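Local structure of cephalosporin acylase (Bacillus halodurans, 2NLZ) at residues A279-K291 with M449-N461. The protein is probably a cephalosporin acylase, an amide-bond hydrolase or transferase of the gamma-glutamyltranspeptidase family, within the Ntn-hydrolase clan. The protein carries 1 engineered substitution. Sequence-based numbering, arbitrary orientation.
Sequences ALNIVKGFEFYHK and MQVMMNTIDFGLN
In this gamma-glutamyltranspeptidase-like fold the C-terminal turn of helix 274-283 packs against the C-terminal half of helix 444-457 through Leu280, Val283, Met449 and Met453, and the loop after the first helix returns over Phe458. Leu280 lies alongside both methionines, pointing the other way, its CD1 3.7 Å from Met449 CG. Val283 CG1 and Met453 CE meet tip to tip at 3.9 Å. Met453 SD also stands 5.0 Å from the centroid of the Phe288 ring, an oblique Met-aromatic contact. A pi-type turn at 453-457, with Phe458 N reaching Met453 O in a weak bond, leads to Phe458, on which the loop rests. Lys291 CB sits over one face of the Phe458 ring, 3.6 Å from the centroid, a CH-pi contact; Asp457 CB covers the opposite face, and Phe288 CB lies at the edge. Were this ring cut back to a methyl, as with an alanine here, the Lys291 chain would probably lose the face it lies on and a gap would open beside Phe288 CB. Lys291 runs extended across the ring, its chi1 of 173° placing CG opposite the backbone N, and bends at its last torsion, where NZ donates to Asn454 OD1 at 2.8 Å, tilted 24° from the carbonyl plane. Asn454 ND2 binds Ala465 O.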
ATOM      1  N   ALA D 279     -20.043  13.664  22.332  1.00 25.78           N
ATOM      2  CA  ALA D 279     -19.108  13.871  21.231  1.00 29.99           C
ATOM      3  C   ALA D 279     -19.845  13.977  19.898  1.00 30.99           C
ATOM      4  O   ALA D 279     -19.651  14.947  19.166  1.00 29.32           O
ATOM      5  CB  ALA D 279     -18.053  12.774  21.189  1.00 26.19           C
ATOM      6  N   LEU D 280     -20.711  13.010  19.600  1.00 25.53           N
ATOM      7  CA  LEU D 280     -21.515  13.081  18.374  1.00 31.87           C
ATOM      8  C   LEU D 280     -22.307  14.382  18.294  1.00 37.68           C
ATOM      9  O   LEU D 280     -22.472  14.949  17.206  1.00 33.71           O
ATOM     10  CB  LEU D 280     -22.470  11.886  18.224  1.00 30.07           C
ATOM     11  CG  LEU D 280     -22.071  10.672  17.373  1.00 28.83           C
ATOM     12  CD1 LEU D 280     -21.003  11.032  16.344  1.00 32.60           C
ATOM     13  CD2 LEU D 280     -21.602   9.516  18.239  1.00 33.77           C
ATOM     14  N   ASN D 281     -22.766  14.852  19.455  1.00 37.15           N
ATOM     15  CA  ASN D 281     -23.586  16.054  19.543  1.00 40.31           C
ATOM     16  C   ASN D 281     -22.790  17.333  19.276  1.00 38.29           C
ATOM     17  O   ASN D 281     -23.298  18.282  18.680  1.00 41.23           O
ATOM     18  CB  ASN D 281     -24.253  16.119  20.916  1.00 46.09           C
ATOM     19  CG  ASN D 281     -25.674  16.609  20.844  1.00 52.09           C
ATOM     20  OD1 ASN D 281     -26.383  16.375  19.855  1.00 46.37           O
ATOM     21  ND2 ASN D 281     -26.111  17.288  21.905  1.00 61.27           N
ATOM     22  N   ILE D 282     -21.542  17.348  19.732  1.00 38.39           N
ATOM     23  CA  ILE D 282     -20.606  18.413  19.394  1.00 28.74           C
ATOM     24  C   ILE D 282     -20.293  18.387  17.890  1.00 28.50           C
ATOM     25  O   ILE D 282     -20.397  19.399  17.205  1.00 31.05           O
ATOM     26  CB  ILE D 282     -19.298  18.289  20.216  1.00 26.23           C
ATOM     27  CG1 ILE D 282     -19.572  18.492  21.708  1.00 26.63           C
ATOM     28  CG2 ILE D 282     -18.298  19.318  19.776  1.00 10.32           C
ATOM     29  CD1 ILE D 282     -18.472  17.978  22.630  1.00 22.72           C
ATOM     30  N   VAL D 283     -19.946  17.213  17.377  1.00 27.30           N
ATOM     31  CA  VAL D 283     -19.505  17.079  15.991  1.00 31.36           C
ATOM     32  C   VAL D 283     -20.653  17.277  14.976  1.00 33.69           C
ATOM     33  O   VAL D 283     -20.419  17.635  13.824  1.00 26.94           O
ATOM     34  CB  VAL D 283     -18.733  15.738  15.780  1.00 28.73           C
ATOM     35  CG1 VAL D 283     -19.599  14.669  15.105  1.00 28.28           C
ATOM     36  CG2 VAL D 283     -17.479  15.974  14.988  1.00 25.29           C
ATOM     37  N   LYS D 284     -21.882  17.066  15.443  1.00 35.23           N
ATOM     38  CA  LYS D 284     -23.137  17.250  14.693  1.00 32.45           C
ATOM     39  C   LYS D 284     -23.257  18.593  13.965  1.00 32.86           C
ATOM     40  O   LYS D 284     -23.871  18.670  12.904  1.00 31.49           O
ATOM     41  CB  LYS D 284     -24.286  17.158  15.693  1.00 39.41           C
ATOM     42  CG  LYS D 284     -25.629  16.790  15.159  1.00 37.84           C
ATOM     43  CD  LYS D 284     -26.435  16.200  16.313  1.00 56.63           C
ATOM     44  CE  LYS D 284     -27.461  17.159  16.894  1.00 56.43           C
ATOM     45  NZ  LYS D 284     -28.833  16.869  16.368  1.00 55.84           N
ATOM     46  N   GLY D 285     -22.696  19.648  14.554  1.00 32.30           N
ATOM     47  CA  GLY D 285     -22.792  20.996  14.000  1.00 31.71           C
ATOM     48  C   GLY D 285     -21.886  21.282  12.815  1.00 37.20           C
ATOM     49  O   GLY D 285     -22.055  22.289  12.133  1.00 38.00           O
ATOM     50  N   PHE D 286     -20.913  20.410  12.576  1.00 41.54           N
ATOM     51  CA  PHE D 286     -20.087  20.490  11.379  1.00 34.64           C
ATOM     52  C   PHE D 286     -20.634  19.574  10.288  1.00 37.74           C
ATOM     53  O   PHE D 286     -21.240  18.538  10.571  1.00 35.46           O
ATOM     54  CB  PHE D 286     -18.657  20.051  11.678  1.00 36.61           C
ATOM     55  CG  PHE D 286     -18.004  20.790  12.811  1.00 37.63           C
ATOM     56  CD1 PHE D 286     -17.832  22.173  12.759  1.00 39.01           C
ATOM     57  CD2 PHE D 286     -17.506  20.090  13.908  1.00 37.13           C
ATOM     58  CE1 PHE D 286     -17.196  22.856  13.797  1.00 42.54           C
ATOM     59  CE2 PHE D 286     -16.864  20.761  14.953  1.00 36.75           C
ATOM     60  CZ  PHE D 286     -16.709  22.151  14.900  1.00 34.75           C
ATOM     61  N   GLU D 287     -20.409  19.961   9.038  1.00 49.86           N
ATOM     62  CA  GLU D 287     -20.650  19.075   7.904  1.00 58.58           C
ATOM     63  C   GLU D 287     -19.320  18.387   7.570  1.00 55.42           C
ATOM     64  O   GLU D 287     -18.260  18.835   8.020  1.00 51.18           O
ATOM     65  CB  GLU D 287     -21.195  19.859   6.696  1.00 70.12           C
ATOM     66  CG  GLU D 287     -22.452  20.707   6.962  1.00 84.31           C
ATOM     67  CD  GLU D 287     -23.684  19.874   7.286  1.00 94.77           C
ATOM     68  OE1 GLU D 287     -23.841  18.778   6.709  1.00 99.71           O
ATOM     69  OE2 GLU D 287     -24.500  20.323   8.118  1.00 91.43           O
ATOM     70  N   PHE D 288     -19.363  17.301   6.801  1.00 55.72           N
ATOM     71  CA  PHE D 288     -18.138  16.540   6.491  1.00 58.80           C
ATOM     72  C   PHE D 288     -17.977  16.181   5.013  1.00 71.50           C
ATOM     73  O   PHE D 288     -17.025  16.625   4.354  1.00 67.73           O
ATOM     74  CB  PHE D 288     -18.049  15.287   7.368  1.00 43.76           C
ATOM     75  CG  PHE D 288     -17.918  15.596   8.824  1.00 34.91           C
ATOM     76  CD1 PHE D 288     -16.709  16.036   9.344  1.00 21.99           C
ATOM     77  CD2 PHE D 288     -19.007  15.484   9.674  1.00 39.08           C
ATOM     78  CE1 PHE D 288     -16.581  16.346  10.684  1.00 31.75           C
ATOM     79  CE2 PHE D 288     -18.878  15.793  11.022  1.00 40.42           C
ATOM     80  CZ  PHE D 288     -17.660  16.228  11.522  1.00 34.16           C
ATOM     81  N   TYR D 289     -18.919  15.373   4.524  1.00 85.65           N
ATOM     82  CA  TYR D 289     -18.997  14.910   3.128  1.00 99.09           C
ATOM     83  C   TYR D 289     -18.034  13.760   2.807  1.00 93.64           C
ATOM     84  O   TYR D 289     -18.471  12.733   2.283  1.00 95.19           O
ATOM     85  CB  TYR D 289     -18.901  16.064   2.106  1.00114.04           C
ATOM     86  CG  TYR D 289     -19.859  17.219   2.375  1.00128.27           C
ATOM     87  CD1 TYR D 289     -21.242  17.050   2.263  1.00132.88           C
ATOM     88  CD2 TYR D 289     -19.379  18.480   2.739  1.00137.46           C
ATOM     89  CE1 TYR D 289     -22.118  18.105   2.512  1.00134.59           C
ATOM     90  CE2 TYR D 289     -20.247  19.540   2.987  1.00137.20           C
ATOM     91  CZ  TYR D 289     -21.612  19.346   2.873  1.00133.38           C
ATOM     92  OH  TYR D 289     -22.464  20.396   3.120  1.00129.60           O
ATOM     93  N   HIS D 290     -16.747  13.914   3.120  1.00 83.48           N
ATOM     94  CA  HIS D 290     -15.808  12.785   2.990  1.00 74.29           C
ATOM     95  C   HIS D 290     -14.998  12.429   4.253  1.00 65.51           C
ATOM     96  O   HIS D 290     -14.565  13.314   4.998  1.00 64.80           O
ATOM     97  CB  HIS D 290     -14.884  12.939   1.783  1.00 74.51           C
ATOM     98  CG  HIS D 290     -14.203  11.661   1.394  1.00 80.69           C
ATOM     99  ND1 HIS D 290     -14.846  10.654   0.704  1.00 80.78           N
ATOM    100  CD2 HIS D 290     -12.946  11.210   1.628  1.00 81.95           C
ATOM    101  CE1 HIS D 290     -14.011   9.649   0.514  1.00 80.94           C
ATOM    102  NE2 HIS D 290     -12.850   9.961   1.065  1.00 80.38           N
ATOM    103  N   LYS D 291     -14.783  11.126   4.455  1.00 52.33           N
ATOM    104  CA  LYS D 291     -14.136  10.587   5.654  1.00 46.46           C
ATOM    105  C   LYS D 291     -12.647  10.876   5.790  1.00 52.10           C
ATOM    106  O   LYS D 291     -12.191  11.320   6.846  1.00 61.19           O
ATOM    107  CB  LYS D 291     -14.324   9.078   5.713  1.00 45.59           C
ATOM    108  CG  LYS D 291     -13.550   8.413   6.830  1.00 34.92           C
ATOM    109  CD  LYS D 291     -13.922   6.960   6.942  1.00 27.77           C
ATOM    110  CE  LYS D 291     -12.985   6.197   7.894  1.00 37.74           C
ATOM    111  NZ  LYS D 291     -12.991   6.695   9.304  1.00 30.58           N
ATOM    112  N   MET D 449     -17.898   6.483  18.314  1.00 19.66           N
ATOM    113  CA  MET D 449     -17.984   7.673  17.476  1.00 23.31           C
ATOM    114  C   MET D 449     -17.522   7.358  16.067  1.00 23.99           C
ATOM    115  O   MET D 449     -18.122   7.826  15.096  1.00 18.28           O
ATOM    116  CB  MET D 449     -17.169   8.841  18.038  1.00 16.88           C
ATOM    117  CG  MET D 449     -17.569  10.178  17.417  1.00 17.88           C
ATOM    118  SD  MET D 449     -16.606  11.670  17.808  1.00 31.70           S
ATOM    119  CE  MET D 449     -14.995  11.089  17.400  1.00 38.38           C
ATOM    120  N   GLN D 450     -16.465   6.550  15.958  1.00 21.89           N
ATOM    121  CA  GLN D 450     -15.917   6.226  14.645  1.00 23.07           C
ATOM    122  C   GLN D 450     -16.864   5.362  13.817  1.00 24.77           C
ATOM    123  O   GLN D 450     -17.163   5.743  12.687  1.00 24.90           O
ATOM    124  CB  GLN D 450     -14.495   5.664  14.729  1.00 15.53           C
ATOM    125  CG  GLN D 450     -13.473   6.742  15.099  1.00 14.27           C
ATOM    126  CD  GLN D 450     -12.139   6.177  15.576  1.00 23.27           C
ATOM    127  OE1 GLN D 450     -11.320   5.736  14.773  1.00 24.68           O
ATOM    128  NE2 GLN D 450     -11.904   6.217  16.880  1.00  5.20           N
ATOM    129  N   VAL D 451     -17.388   4.262  14.378  1.00 20.70           N
ATOM    130  CA  VAL D 451     -18.316   3.419  13.600  1.00 21.97           C
ATOM    131  C   VAL D 451     -19.595   4.169  13.239  1.00 24.63           C
ATOM    132  O   VAL D 451     -20.143   3.961  12.154  1.00 21.94           O
ATOM    133  CB  VAL D 451     -18.670   2.029  14.240  1.00 12.78           C
ATOM    134  CG1 VAL D 451     -17.426   1.244  14.600  1.00 13.34           C
ATOM    135  CG2 VAL D 451     -19.567   2.182  15.439  1.00 31.67           C
ATOM    136  N   MET D 452     -20.052   5.056  14.129  1.00 21.02           N
ATOM    137  CA  MET D 452     -21.269   5.829  13.856  1.00 25.38           C
ATOM    138  C   MET D 452     -21.076   6.795  12.695  1.00 24.52           C
ATOM    139  O   MET D 452     -21.935   6.905  11.811  1.00 26.56           O
ATOM    140  CB  MET D 452     -21.802   6.550  15.107  1.00 17.66           C
ATOM    141  CG  MET D 452     -22.608   5.656  16.077  1.00 15.02           C
ATOM    142  SD  MET D 452     -23.973   4.765  15.293  1.00 24.42           S
ATOM    143  CE  MET D 452     -23.236   3.204  14.798  1.00 15.19           C
ATOM    144  N   MET D 453     -19.934   7.470  12.678  1.00 21.81           N
ATOM    145  CA  MET D 453     -19.632   8.378  11.576  1.00 24.44           C
ATOM    146  C   MET D 453     -19.295   7.625  10.289  1.00 25.59           C
ATOM    147  O   MET D 453     -19.679   8.050   9.202  1.00 23.18           O
ATOM    148  CB  MET D 453     -18.518   9.326  11.967  1.00 20.09           C
ATOM    149  CG  MET D 453     -18.956  10.305  12.996  1.00 23.58           C
ATOM    150  SD  MET D 453     -17.925  11.749  12.903  1.00 34.23           S
ATOM    151  CE  MET D 453     -17.206  11.665  14.504  1.00 27.08           C
ATOM    152  N   ASN D 454     -18.605   6.494  10.420  1.00 21.93           N
ATOM    153  CA  ASN D 454     -18.348   5.614   9.280  1.00 21.11           C
ATOM    154  C   ASN D 454     -19.641   5.113   8.653  1.00 20.39           C
ATOM    155  O   ASN D 454     -19.721   4.914   7.447  1.00 17.52           O
ATOM    156  CB  ASN D 454     -17.477   4.425   9.696  1.00 18.60           C
ATOM    157  CG  ASN D 454     -16.056   4.832  10.064  1.00 27.22           C
ATOM    158  OD1 ASN D 454     -15.641   5.969   9.845  1.00 22.22           O
ATOM    159  ND2 ASN D 454     -15.307   3.897  10.648  1.00 13.26           N
ATOM    160  N   THR D 455     -20.658   4.913   9.478  1.00 23.10           N
ATOM    161  CA  THR D 455     -21.928   4.393   8.999  1.00 25.42           C
ATOM    162  C   THR D 455     -22.858   5.482   8.480  1.00 26.08           C
ATOM    163  O   THR D 455     -23.297   5.437   7.325  1.00 33.28           O
ATOM    164  CB  THR D 455     -22.618   3.553  10.078  1.00 22.32           C
ATOM    165  OG1 THR D 455     -21.738   2.489  10.448  1.00 17.12           O
ATOM    166  CG2 THR D 455     -23.896   2.943   9.550  1.00 25.84           C
ATOM    167  N   ILE D 456     -23.128   6.472   9.323  1.00 22.84           N
ATOM    168  CA  ILE D 456     -24.093   7.521   8.990  1.00 21.27           C
ATOM    169  C   ILE D 456     -23.511   8.552   8.019  1.00 24.06           C
ATOM    170  O   ILE D 456     -24.078   8.814   6.955  1.00 24.47           O
ATOM    171  CB  ILE D 456     -24.663   8.188  10.271  1.00 18.48           C
ATOM    172  CG1 ILE D 456     -25.509   7.177  11.065  1.00 18.48           C
ATOM    173  CG2 ILE D 456     -25.450   9.447   9.930  1.00 22.17           C
ATOM    174  CD1 ILE D 456     -25.444   7.362  12.577  1.00 23.21           C
ATOM    175  N   ASP D 457     -22.368   9.117   8.376  1.00 27.97           N
ATOM    176  CA  ASP D 457     -21.752  10.163   7.567  1.00 27.80           C
ATOM    177  C   ASP D 457     -21.114   9.659   6.294  1.00 27.19           C
ATOM    178  O   ASP D 457     -21.155  10.331   5.273  1.00 18.73           O
ATOM    179  CB  ASP D 457     -20.697  10.902   8.372  1.00 23.38           C
ATOM    180  CG  ASP D 457     -21.286  11.651   9.522  1.00 35.50           C
ATOM    181  OD1 ASP D 457     -22.328  12.310   9.315  1.00 33.84           O
ATOM    182  OD2 ASP D 457     -20.702  11.580  10.621  1.00 32.23           O
ATOM    183  N   PHE D 458     -20.503   8.487   6.350  1.00 28.49           N
ATOM    184  CA  PHE D 458     -19.642   8.094   5.245  1.00 27.13           C
ATOM    185  C   PHE D 458     -20.086   6.841   4.489  1.00 25.55           C
ATOM    186  O   PHE D 458     -19.438   6.438   3.516  1.00 29.96           O
ATOM    187  CB  PHE D 458     -18.194   8.020   5.723  1.00 27.02           C
ATOM    188  CG  PHE D 458     -17.760   9.235   6.500  1.00 26.63           C
ATOM    189  CD1 PHE D 458     -17.963  10.518   5.994  1.00 25.23           C
ATOM    190  CD2 PHE D 458     -17.151   9.103   7.731  1.00 32.79           C
ATOM    191  CE1 PHE D 458     -17.577  11.643   6.707  1.00 16.42           C
ATOM    192  CE2 PHE D 458     -16.750  10.232   8.449  1.00 35.87           C
ATOM    193  CZ  PHE D 458     -16.965  11.501   7.928  1.00 17.53           C
ATOM    194  N   GLY D 459     -21.205   6.256   4.929  1.00 22.92           N
ATOM    195  CA  GLY D 459     -21.898   5.201   4.179  1.00 21.64           C
ATOM    196  C   GLY D 459     -21.141   3.894   3.965  1.00 26.79           C
ATOM    197  O   GLY D 459     -21.344   3.203   2.944  1.00 24.09           O
ATOM    198  N   LEU D 460     -20.279   3.558   4.929  1.00 21.69           N
ATOM    199  CA  LEU D 460     -19.521   2.318   4.896  1.00 25.13           C
ATOM    200  C   LEU D 460     -20.415   1.166   5.294  1.00 24.61           C
ATOM    201  O   LEU D 460     -21.275   1.316   6.162  1.00 25.39           O
ATOM    202  CB  LEU D 460     -18.328   2.396   5.849  1.00 27.98           C
ATOM    203  CG  LEU D 460     -16.960   2.810   5.309  1.00 22.33           C
ATOM    204  CD1 LEU D 460     -17.044   3.481   3.937  1.00 23.68           C
ATOM    205  CD2 LEU D 460     -16.258   3.695   6.320  1.00 29.72           C
ATOM    206  N   ASN D 461     -20.216   0.017   4.659  1.00 21.93           N
ATOM    207  CA  ASN D 461     -20.870  -1.207   5.117  1.00 30.32           C
ATOM    208  C   ASN D 461     -20.303  -1.686   6.473  1.00 26.84           C
ATOM    209  O   ASN D 461     -19.193  -1.293   6.834  1.00 29.32           O
ATOM    210  CB  ASN D 461     -20.820  -2.283   4.030  1.00 24.90           C
ATOM    211  CG  ASN D 461     -19.459  -2.902   3.882  1.00 23.91           C
ATOM    212  OD1 ASN D 461     -18.821  -3.273   4.869  1.00 25.61           O
ATOM    213  ND2 ASN D 461     -19.020  -3.068   2.637  1.00 14.25           N
TER